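Local coordinates for actin depolymerization factor 2 (Plasmodium berghei, PDB 2XFA), which probably binds actin and regulates the turnover of its filaments in the malaria parasite, as a member of the ADF/cofilin family, at residues A[10-13]-A[14-18]; A[54-57]-A[58-62]; A[61-64]-A[65-69]; A[139-142]-A[143-147]. One frame throughout, in Å; residues are numbered along the deposited sequence.

Interaction 1: A[10-13]-A[14-18]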
loop_
_atom_site.group_PDB
_atom_site.type_symbol
_atom_site.label_atom_id
_atom_site.label_comp_id
_atom_site.label_asym_id
_atom_site.label_seq_id
_atom_site.Cartn_x
_atom_site.Cartn_y
_atom_site.Cartn_z
ATOM N N VAL A 10 -16.864 8.287 -1.349
ATOM C CA VAL A 10 -15.842 8.137 -2.383
ATOM C C VAL A 10 -16.002 6.820 -3.163
ATOM O O VAL A 10 -16.430 5.810 -2.603
ATOM C CB VAL A 10 -14.404 8.302 -1.806
ATOM C CG1 VAL A 10 -14.444 8.500 -0.301
ATOM C CG2 VAL A 10 -13.523 7.120 -2.183
ATOM N N ASN A 11 -15.698 6.860 -4.461
ATOM C CA ASN A 11 -15.715 5.673 -5.314
ATOM C C ASN A 11 -14.315 5.330 -5.826
ATOM O O ASN A 11 -13.353 6.090 -5.613
ATOM C CB ASN A 11 -16.664 5.860 -6.500
ATOM C CG ASN A 11 -16.024 6.621 -7.655
ATOM O OD1 ASN A 11 -15.042 7.337 -7.472
ATOM N ND2 ASN A 11 -16.585 6.471 -8.851
ATOM N N VAL A 12 -14.214 4.201 -6.523
ATOM C CA VAL A 12 -12.919 3.654 -6.925
ATOM C C VAL A 12 -12.727 3.659 -8.442
ATOM O O VAL A 12 -13.478 3.013 -9.171
ATOM C CB VAL A 12 -12.755 2.199 -6.429
ATOM C CG1 VAL A 12 -11.325 1.716 -6.659
ATOM C CG2 VAL A 12 -13.136 2.084 -4.964
ATOM N N SER A 13 -11.704 4.366 -8.907
ATOM C CA SER A 13 -11.390 4.452 -10.330
ATOM C C SER A 13 -10.933 3.117 -10.902
ATOM O O SER A 13 -10.187 2.384 -10.260
ATOM C CB SER A 13 -10.301 5.497 -10.579
ATOM O OG SER A 13 -9.978 5.553 -11.961
ATOM N N ASP A 14 -11.359 2.828 -12.128
ATOM C CA ASP A 14 -11.069 1.548 -12.777
ATOM C C ASP A 14 -9.588 1.317 -13.087
ATOM O O ASP A 14 -9.141 0.173 -13.139
ATOM C CB ASP A 14 -11.914 1.396 -14.042
ATOM C CG ASP A 14 -13.395 1.577 -13.767
ATOM O OD1 ASP A 14 -14.028 0.613 -13.285
ATOM O OD2 ASP A 14 -13.918 2.688 -14.012
ATOM N N GLU A 15 -8.832 2.392 -13.292
ATOM C CA GLU A 15 -7.381 2.277 -13.427
ATOM C C GLU A 15 -6.782 1.601 -12.184
ATOM O O GLU A 15 -5.733 0.955 -12.261
ATOM C CB GLU A 15 -6.739 3.655 -13.627
ATOM C CG GLU A 15 -5.937 3.811 -14.929
ATOM C CD GLU A 15 -4.416 3.684 -14.746
ATOM O OE1 GLU A 15 -3.811 2.802 -15.399
ATOM O OE2 GLU A 15 -3.823 4.473 -13.971
ATOM N N CYS A 16 -7.452 1.753 -11.045
ATOM C CA CYS A 16 -6.949 1.208 -9.787
ATOM C C CYS A 16 -6.774 -0.288 -9.898
ATOM O O CYS A 16 -5.687 -0.811 -9.637
ATOM C CB CYS A 16 -7.896 1.520 -8.636
ATOM S SG CYS A 16 -7.774 3.216 -8.062
ATOM N N ILE A 17 -7.847 -0.964 -10.307
ATOM C CA ILE A 17 -7.827 -2.411 -10.442
ATOM C C ILE A 17 -6.986 -2.816 -11.647
ATOM O O ILE A 17 -6.310 -3.848 -11.625
ATOM C CB ILE A 17 -9.256 -3.012 -10.537
ATOM C CG1 ILE A 17 -10.149 -2.468 -9.415
ATOM C CG2 ILE A 17 -9.206 -4.521 -10.454
ATOM C CD1 ILE A 17 -10.716 -1.091 -9.696
ATOM N N TYR A 18 -7.017 -1.995 -12.693
ATOM C CA TYR A 18 -6.177 -2.228 -13.857
ATOM C C TYR A 18 -4.737 -2.435 -13.420
ATOM O O TYR A 18 -4.118 -3.427 -13.776
ATOM C CB TYR A 18 -6.250 -1.043 -14.825
ATOM C CG TYR A 18 -5.268 -1.101 -15.980
ATOM C CD1 TYR A 18 -5.388 -2.065 -16.973
ATOM C CD2 TYR A 18 -4.233 -0.170 -16.091
ATOM C CE1 TYR A 18 -4.493 -2.119 -18.033
ATOM C CE2 TYR A 18 -3.336 -0.210 -17.158
ATOM C CZ TYR A 18 -3.472 -1.192 -18.121
ATOM O OH TYR A 18 -2.595 -1.252 -19.180
#
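Ser13 and Cys16 meet through a hydrogen bond that closes the turn where the chain passes from strand 11-12 into helix 14-24. The amide N of Cys16 donates to Ser13 O over 2.9 Å with an N-H...O angle of 146°, and the donor stands about 49° out of the carbonyl plane, as is common in a tight turn between residues three apart. The same oxygen is flanked by side chains: SG of Cys16 lies 3.4 Å from Ser13 O, and the CD1 methyl of Ile17 approaches Ser13 O to 3.6 Å. Beside this polar point sits a small apolar cluster. Val12 sets its CG1 methyl against Cys16 CB at 4.0 Å, while Ile17 CD1 is 4.2 Å from Val12 CG1. Val12 holds CG1 anti to its own N (chi1 -171°), on the side of the carbonyl and hence of the oncoming helix. A branched valine suits the strand, and the small, weakly polar cysteine fits the buried inner side of the first turn. The serine hydroxyl lies near Asp14 N, at too poor an angle to bond. Further out, backbone bonds from Asn11 and Ser13 to Ile42 tie the strand down, and Cys16 O is hydrogen-bonded to the hydroxyl of Tyr34. The turn thus lies near the surface at the edge of the mixed sheet, with strand 11-12 running parallel to strand 41-48 and Val10 touching helix 104-118.

Interaction 2: A[54-57]-A[58-62]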
loop_
_atom_site.group_PDB
_atom_site.type_symbol
_atom_site.label_atom_id
_atom_site.label_comp_id
_atom_site.label_asym_id
_atom_site.label_seq_id
_atom_site.Cartn_x
_atom_site.Cartn_y
_atom_site.Cartn_z
ATOM N N THR A 54 14.642 -5.891 -6.029
ATOM C CA THR A 54 14.679 -7.233 -5.470
ATOM C C THR A 54 14.681 -7.251 -3.950
ATOM O O THR A 54 14.134 -8.159 -3.333
ATOM C CB THR A 54 15.939 -7.959 -5.947
ATOM O OG1 THR A 54 17.029 -7.649 -5.071
ATOM C CG2 THR A 54 16.293 -7.514 -7.358
ATOM N N SER A 55 15.318 -6.251 -3.354
ATOM C CA SER A 55 15.473 -6.180 -1.907
ATOM C C SER A 55 14.164 -5.762 -1.232
ATOM O O SER A 55 13.488 -4.858 -1.704
ATOM C CB SER A 55 16.577 -5.174 -1.571
ATOM O OG SER A 55 16.965 -5.260 -0.214
ATOM N N LEU A 56 13.813 -6.413 -0.127
ATOM C CA LEU A 56 12.658 -6.010 0.669
ATOM C C LEU A 56 12.907 -4.640 1.290
ATOM O O LEU A 56 12.113 -3.700 1.166
ATOM C CB LEU A 56 12.412 -7.015 1.790
ATOM C CG LEU A 56 11.211 -6.694 2.689
ATOM C CD1 LEU A 56 9.957 -6.546 1.854
ATOM C CD2 LEU A 56 11.022 -7.772 3.746
ATOM N N ASP A 57 14.021 -4.551 1.988
ATOM C CA ASP A 57 14.450 -3.316 2.598
ATOM C C ASP A 57 14.523 -2.215 1.564
ATOM O O ASP A 57 14.095 -1.097 1.826
ATOM C CB ASP A 57 15.777 -3.566 3.261
ATOM C CG ASP A 57 15.782 -4.897 3.985
ATOM O OD1 ASP A 57 15.363 -4.923 5.162
ATOM O OD2 ASP A 57 16.142 -5.924 3.361
ATOM N N ASN A 58 14.999 -2.532 0.369
ATOM C CA ASN A 58 15.001 -1.512 -0.666
ATOM C C ASN A 58 13.598 -1.150 -1.114
ATOM O O ASN A 58 13.320 0.001 -1.434
ATOM C CB ASN A 58 15.858 -1.910 -1.863
ATOM C CG ASN A 58 16.696 -0.752 -2.380
ATOM O OD1 ASN A 58 16.247 0.038 -3.214
ATOM N ND2 ASN A 58 17.917 -0.634 -1.867
ATOM N N ILE A 59 12.684 -2.109 -1.142
ATOM C CA ILE A 59 11.366 -1.738 -1.617
ATOM C C ILE A 59 10.644 -0.861 -0.575
ATOM O O ILE A 59 10.005 0.121 -0.924
ATOM C CB ILE A 59 10.556 -2.962 -2.119
ATOM C CG1 ILE A 59 9.188 -2.529 -2.618
ATOM C CG2 ILE A 59 10.387 -3.989 -1.030
ATOM C CD1 ILE A 59 8.174 -2.550 -1.555
ATOM N N ILE A 60 10.767 -1.232 0.694
ATOM C CA ILE A 60 10.240 -0.478 1.823
ATOM C C ILE A 60 10.828 0.952 1.838
ATOM O O ILE A 60 10.103 1.924 2.053
ATOM C CB ILE A 60 10.578 -1.188 3.151
ATOM C CG1 ILE A 60 9.806 -2.512 3.273
ATOM C CG2 ILE A 60 10.301 -0.289 4.348
ATOM C CD1 ILE A 60 10.396 -3.450 4.328
ATOM N N MET A 61 12.121 1.070 1.550
ATOM C CA MET A 61 12.756 2.391 1.463
ATOM C C MET A 61 12.141 3.236 0.349
ATOM O O MET A 61 11.820 4.419 0.548
ATOM C CB MET A 61 14.261 2.246 1.275
ATOM C CG MET A 61 15.005 3.549 1.149
ATOM S SD MET A 61 16.689 3.246 0.590
ATOM C CE MET A 61 16.381 2.405 -0.962
ATOM N N ARG A 62 11.959 2.627 -0.819
ATOM C CA ARG A 62 11.367 3.334 -1.953
ATOM C C ARG A 62 9.930 3.773 -1.674
ATOM O O ARG A 62 9.524 4.870 -2.029
ATOM C CB ARG A 62 11.393 2.443 -3.190
ATOM C CG ARG A 62 12.794 2.024 -3.610
ATOM C CD ARG A 62 13.366 2.966 -4.627
ATOM N NE ARG A 62 12.960 2.605 -5.979
ATOM C CZ ARG A 62 13.750 1.996 -6.858
ATOM N NH1 ARG A 62 14.999 1.669 -6.535
ATOM N NH2 ARG A 62 13.289 1.714 -8.067
#
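Leu56 and Ile60, one turn apart on helix 56-65, cross obliquely, with the branch point of the leucine meeting the end of the isoleucine: Leu56 CG is 3.7 Å from Ile60 CD1. Ile60 reaches back this way because its CG1 lies beside its own N, opposite the carbonyl carbon (chi1 -68°), and the chain is then extended to CD1. Leu56 also turns CD1 towards Ile59 CG2, but that isoleucine methyl is modelled too close to Leu56 O, which makes its place doubtful. On another flank of the turn Ser55 and Asn58 pack carbon against carbon, with their CB atoms 3.4 Å apart. Ser55 holds the N-cap position. Its OG accepts a weak but fairly straight bond from Asn58 N at 3.4 Å, with an N-H...O angle of 159°. The backbone takes over from there, Ile59 N donating to Ser55 O at 2.9 Å and Met61 N to Asp57 O at 2.9 Å. The leucine and both isoleucines face strand 73-81 or helix 137-146, whereas Asp57, on the exposed side, reaches across to Lys142 of helix 137-146 in a salt bridge. Serine suits the cap because a short hydroxyl can stand in for a missing carbonyl acceptor. An aspartate in the first turn adds a negative charge that the exposed amides there would probably favour, so both polar residues are likely to stabilise the helix's beginning.

Interaction 3: A[61-64]-A[65-69]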
loop_
_atom_site.group_PDB
_atom_site.type_symbol
_atom_site.label_atom_id
_atom_site.label_comp_id
_atom_site.label_asym_id
_atom_site.label_seq_id
_atom_site.Cartn_x
_atom_site.Cartn_y
_atom_site.Cartn_z
ATOM N N MET A 61 12.121 1.070 1.550
ATOM C CA MET A 61 12.756 2.391 1.463
ATOM C C MET A 61 12.141 3.236 0.349
ATOM O O MET A 61 11.820 4.419 0.548
ATOM C CB MET A 61 14.261 2.246 1.275
ATOM C CG MET A 61 15.005 3.549 1.149
ATOM S SD MET A 61 16.689 3.246 0.590
ATOM C CE MET A 61 16.381 2.405 -0.962
ATOM N N ARG A 62 11.959 2.627 -0.819
ATOM C CA ARG A 62 11.367 3.334 -1.953
ATOM C C ARG A 62 9.930 3.773 -1.674
ATOM O O ARG A 62 9.524 4.870 -2.029
ATOM C CB ARG A 62 11.393 2.443 -3.190
ATOM C CG ARG A 62 12.794 2.024 -3.610
ATOM C CD ARG A 62 13.366 2.966 -4.627
ATOM N NE ARG A 62 12.960 2.605 -5.979
ATOM C CZ ARG A 62 13.750 1.996 -6.858
ATOM N NH1 ARG A 62 14.999 1.669 -6.535
ATOM N NH2 ARG A 62 13.289 1.714 -8.067
ATOM N N ILE A 63 9.153 2.907 -1.040
ATOM C CA ILE A 63 7.789 3.274 -0.689
ATOM C C ILE A 63 7.797 4.433 0.277
ATOM O O ILE A 63 7.044 5.374 0.113
ATOM C CB ILE A 63 7.021 2.118 -0.037
ATOM C CG1 ILE A 63 6.855 0.972 -1.026
ATOM C CG2 ILE A 63 5.664 2.589 0.419
ATOM C CD1 ILE A 63 6.205 -0.261 -0.395
ATOM N N LYS A 64 8.665 4.351 1.277
ATOM C CA LYS A 64 8.722 5.362 2.321
ATOM C C LYS A 64 9.027 6.741 1.735
ATOM O O LYS A 64 8.454 7.743 2.148
ATOM C CB LYS A 64 9.762 4.985 3.362
ATOM C CG LYS A 64 9.911 6.012 4.481
ATOM C CD LYS A 64 11.348 6.485 4.600
ATOM C CE LYS A 64 11.462 7.674 5.551
ATOM N NZ LYS A 64 12.874 8.147 5.697
ATOM N N ASN A 65 9.902 6.788 0.747
ATOM C CA ASN A 65 10.282 8.071 0.173
ATOM C C ASN A 65 9.124 8.722 -0.573
ATOM O O ASN A 65 9.180 9.902 -0.869
ATOM C CB ASN A 65 11.504 7.919 -0.729
ATOM C CG ASN A 65 12.764 7.673 0.058
ATOM O OD1 ASN A 65 12.898 8.155 1.183
ATOM N ND2 ASN A 65 13.696 6.916 -0.521
ATOM N N ASN A 66 8.065 7.953 -0.845
ATOM C CA ASN A 66 6.847 8.493 -1.474
ATOM C C ASN A 66 5.752 8.899 -0.494
ATOM O O ASN A 66 4.682 9.339 -0.910
ATOM C CB ASN A 66 6.218 7.481 -2.444
ATOM C CG ASN A 66 7.067 7.229 -3.676
ATOM O OD1 ASN A 66 7.678 6.165 -3.819
ATOM N ND2 ASN A 66 7.105 8.206 -4.581
ATOM N N LEU A 67 6.002 8.737 0.798
ATOM C CA LEU A 67 4.992 9.019 1.812
ATOM C C LEU A 67 5.333 10.272 2.597
ATOM O O LEU A 67 6.478 10.707 2.599
ATOM C CB LEU A 67 4.879 7.825 2.772
ATOM C CG LEU A 67 4.521 6.519 2.041
ATOM C CD1 LEU A 67 4.514 5.337 3.012
ATOM C CD2 LEU A 67 3.165 6.660 1.328
ATOM N N LYS A 68 4.351 10.841 3.292
ATOM C CA LYS A 68 4.612 12.014 4.142
ATOM C C LYS A 68 3.927 11.846 5.482
ATOM O O LYS A 68 2.986 11.086 5.611
ATOM C CB LYS A 68 4.074 13.283 3.481
ATOM C CG LYS A 68 4.566 13.513 2.058
ATOM C CD LYS A 68 4.189 14.919 1.568
ATOM C CE LYS A 68 4.912 15.286 0.273
ATOM N NZ LYS A 68 4.557 16.662 -0.195
ATOM N N ASN A 69 4.362 12.608 6.466
ATOM C CA ASN A 69 3.768 12.541 7.785
ATOM C C ASN A 69 2.372 13.147 7.828
ATOM O O ASN A 69 1.704 13.094 8.838
ATOM C CB ASN A 69 4.636 13.328 8.731
ATOM C CG ASN A 69 5.110 12.519 9.876
ATOM O OD1 ASN A 69 4.856 11.298 9.949
ATOM N ND2 ASN A 69 5.825 13.171 10.785
#
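Asn66 N donates to Ile63 O at 2.9 Å, the shortest sound polar bond in the turn that ends helix 56-65. Its N-H...O angle is 145°, and the amide stands well above the carbonyl plane. Leu67 N repeats the pattern one residue on, donating to Lys64 O over 3.0 Å and again from well outside the plane. Both span three residues, whereas the preceding bond, Asn65 N to Met61 O at 3.1 Å, spans four as in an alpha helix. The coil therefore tightens before it stops, and Leu67 then takes extended backbone angles (phi -109°, psi 163°).

Two side-chain pairs run along this end, each lying side by side and pointing the same way. Ile63 and Leu67 meet through methyl groups, Ile63 CG2 being 3.9 Å from Leu67 CD1. It is the branch anti to the backbone N that Ile63 offers to the leucine, whose CG also rests on Ile63 O at 3.4 Å. Met61 and Asn65 form the other pair, with Asn65 ND2 4.0 Å from Met61 CG; the asparagine amide lies near Met61 O, though at too poor an angle to bond. Isoleucine and leucine suit the buried face, where they touch Ile75 of strand 73-81, while asparagine suits the solvent side. Beyond the turn, Lys68 O accepts from the indole N-H of Trp97 and Asn69 is hydrogen-bonded to Asp133 and Ile134. The helix thus ends in bonds spanning three residues, as in a 3-10 turn, and a loop leads on to strand 73-81, on which the helix packs, as in the alpha/beta fold of the ADF/cofilin family.

Interaction 4: A[139-142]-A[143-147]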
loop_
_atom_site.group_PDB
_atom_site.type_symbol
_atom_site.label_atom_id
_atom_site.label_comp_id
_atom_site.label_asym_id
_atom_site.label_seq_id
_atom_site.Cartn_x
_atom_site.Cartn_y
_atom_site.Cartn_z
ATOM N N GLU A 139 11.110 0.800 9.872
ATOM C CA GLU A 139 11.391 -0.229 10.872
ATOM C C GLU A 139 10.126 -0.979 11.286
ATOM O O GLU A 139 10.137 -2.178 11.518
ATOM C CB GLU A 139 12.064 0.381 12.104
ATOM C CG GLU A 139 12.262 -0.632 13.221
ATOM C CD GLU A 139 13.284 -0.199 14.271
ATOM O OE1 GLU A 139 13.371 1.019 14.564
ATOM O OE2 GLU A 139 13.988 -1.092 14.812
ATOM N N GLU A 140 9.021 -0.258 11.366
ATOM C CA GLU A 140 7.782 -0.864 11.798
ATOM C C GLU A 140 7.275 -1.851 10.745
ATOM O O GLU A 140 6.915 -2.972 11.064
ATOM C CB GLU A 140 6.731 0.212 12.088
ATOM C CG GLU A 140 5.779 -0.194 13.191
ATOM C CD GLU A 140 4.871 0.932 13.657
ATOM O OE1 GLU A 140 5.182 1.559 14.704
ATOM O OE2 GLU A 140 3.837 1.166 12.988
ATOM N N LEU A 141 7.241 -1.438 9.486
ATOM C CA LEU A 141 6.762 -2.344 8.447
ATOM C C LEU A 141 7.614 -3.611 8.423
ATOM O O LEU A 141 7.083 -4.709 8.308
ATOM C CB LEU A 141 6.805 -1.699 7.074
ATOM C CG LEU A 141 5.723 -1.822 6.002
ATOM C CD1 LEU A 141 6.369 -1.656 4.631
ATOM C CD2 LEU A 141 4.876 -3.066 6.074
ATOM N N LYS A 142 8.934 -3.450 8.505
ATOM C CA LYS A 142 9.824 -4.613 8.522
ATOM C C LYS A 142 9.496 -5.542 9.700
ATOM O O LYS A 142 9.321 -6.751 9.515
ATOM C CB LYS A 142 11.299 -4.180 8.513
ATOM C CG LYS A 142 12.271 -5.326 8.283
ATOM C CD LYS A 142 13.687 -4.797 8.004
ATOM C CE LYS A 142 14.738 -5.908 8.043
ATOM N NZ LYS A 142 14.414 -7.048 7.128
ATOM N N ALA A 143 9.363 -4.960 10.891
ATOM C CA ALA A 143 9.045 -5.708 12.103
ATOM C C ALA A 143 7.753 -6.470 11.915
ATOM O O ALA A 143 7.667 -7.646 12.216
ATOM C CB ALA A 143 8.929 -4.763 13.297
ATOM N N ILE A 144 6.739 -5.796 11.399
ATOM C CA ILE A 144 5.476 -6.469 11.139
ATOM C C ILE A 144 5.672 -7.611 10.152
ATOM O O ILE A 144 5.358 -8.761 10.426
ATOM C CB ILE A 144 4.459 -5.493 10.580
ATOM C CG1 ILE A 144 3.902 -4.627 11.711
ATOM C CG2 ILE A 144 3.346 -6.242 9.887
ATOM C CD1 ILE A 144 3.197 -3.362 11.202
ATOM N N ILE A 145 6.218 -7.296 8.993
ATOM C CA ILE A 145 6.421 -8.326 7.999
ATOM C C ILE A 145 7.169 -9.534 8.586
ATOM O O ILE A 145 6.745 -10.677 8.402
ATOM C CB ILE A 145 7.085 -7.758 6.753
ATOM C CG1 ILE A 145 6.182 -6.665 6.155
ATOM C CG2 ILE A 145 7.328 -8.848 5.752
ATOM C CD1 ILE A 145 6.779 -5.935 5.005
ATOM N N LEU A 146 8.237 -9.284 9.339
ATOM C CA LEU A 146 9.077 -10.367 9.857
ATOM C C LEU A 146 8.463 -11.158 11.025
ATOM O O LEU A 146 8.754 -12.341 11.176
ATOM C CB LEU A 146 10.470 -9.861 10.242
ATOM C CG LEU A 146 11.212 -9.212 9.071
ATOM C CD1 LEU A 146 12.647 -8.818 9.442
ATOM C CD2 LEU A 146 11.179 -10.126 7.838
ATOM N N ASN A 147 7.637 -10.517 11.848
ATOM C CA ASN A 147 6.937 -11.233 12.917
ATOM C C ASN A 147 5.670 -11.903 12.413
ATOM O O ASN A 147 4.659 -11.971 13.125
ATOM C CB ASN A 147 6.601 -10.309 14.078
ATOM C CG ASN A 147 7.777 -10.075 14.972
ATOM O OD1 ASN A 147 8.343 -11.019 15.533
ATOM N ND2 ASN A 147 8.164 -8.814 15.115
#
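Leu141 and Ile145 form the main apolar contact, their side chains lying aslant one another with Leu141 CD2 3.6 Å from Ile145 CD1. The isoleucine has its CG1 beside its own N (chi1 -60°), which sends CD1 back along the helix towards the leucine one turn earlier. A mixed contact joins Lys142 and Leu146. The methylene CG of the lysine lies 3.7 Å from Leu146 CD1, and this methyl also comes within 3.4 Å of Lys142 NZ, whose charge is met by Asp57. Lysine suits a flank like this because its long aliphatic stem can pack while its ammonium group reaches a carboxylate.

The backbone bonds all join residues four apart. Ile144 N donates to Glu140 O at 2.8 Å and Leu146 N to Lys142 O at 2.8 Å, both nearly along the C=O axis. Ala143 N bonds Glu139 O, and the small alanine methyl lies against the carbonyl oxygens of Glu139 and Glu140. Asn147 N bonds Ala143 O over 2.9 Å. One side-chain bond, weak, runs from Asn147 ND2 to that same oxygen, so that backbone and side chain both donate to this one carbonyl near the helix end.

Helix 137-146 lies across one face of the sheet: Leu141 touches Leu128 and Ile130 of strand 126-130, Ile95 of strand 89-97 and Met79 of strand 73-81, while Ile145 rests on Met79, Ile81 and Tyr93.

In the fold
Interactions 2 and 3 are successive parts of helix 56-65 and share Met61 and Arg62; their centres lie about 11 Å apart. Interaction 4 belongs to the neighbouring helix 137-146 and touches interaction 2 twice, through the salt bridge of Asp57 OD1 with Lys142 NZ at 3.0 Å and through Ile60 CG1 on Leu141 CD1 at 3.8 Å. Interaction 3 comes no nearer to interaction 4 than about 5 Å, between nearest atoms. Interaction 1 stands apart, its centre about 26 Å from that of interaction 2 and 28 Å from that of interaction 4, on the opposite side of the chain's centre. Together they sample helices packed about the mixed sheet, as in ADF/cofilin proteins.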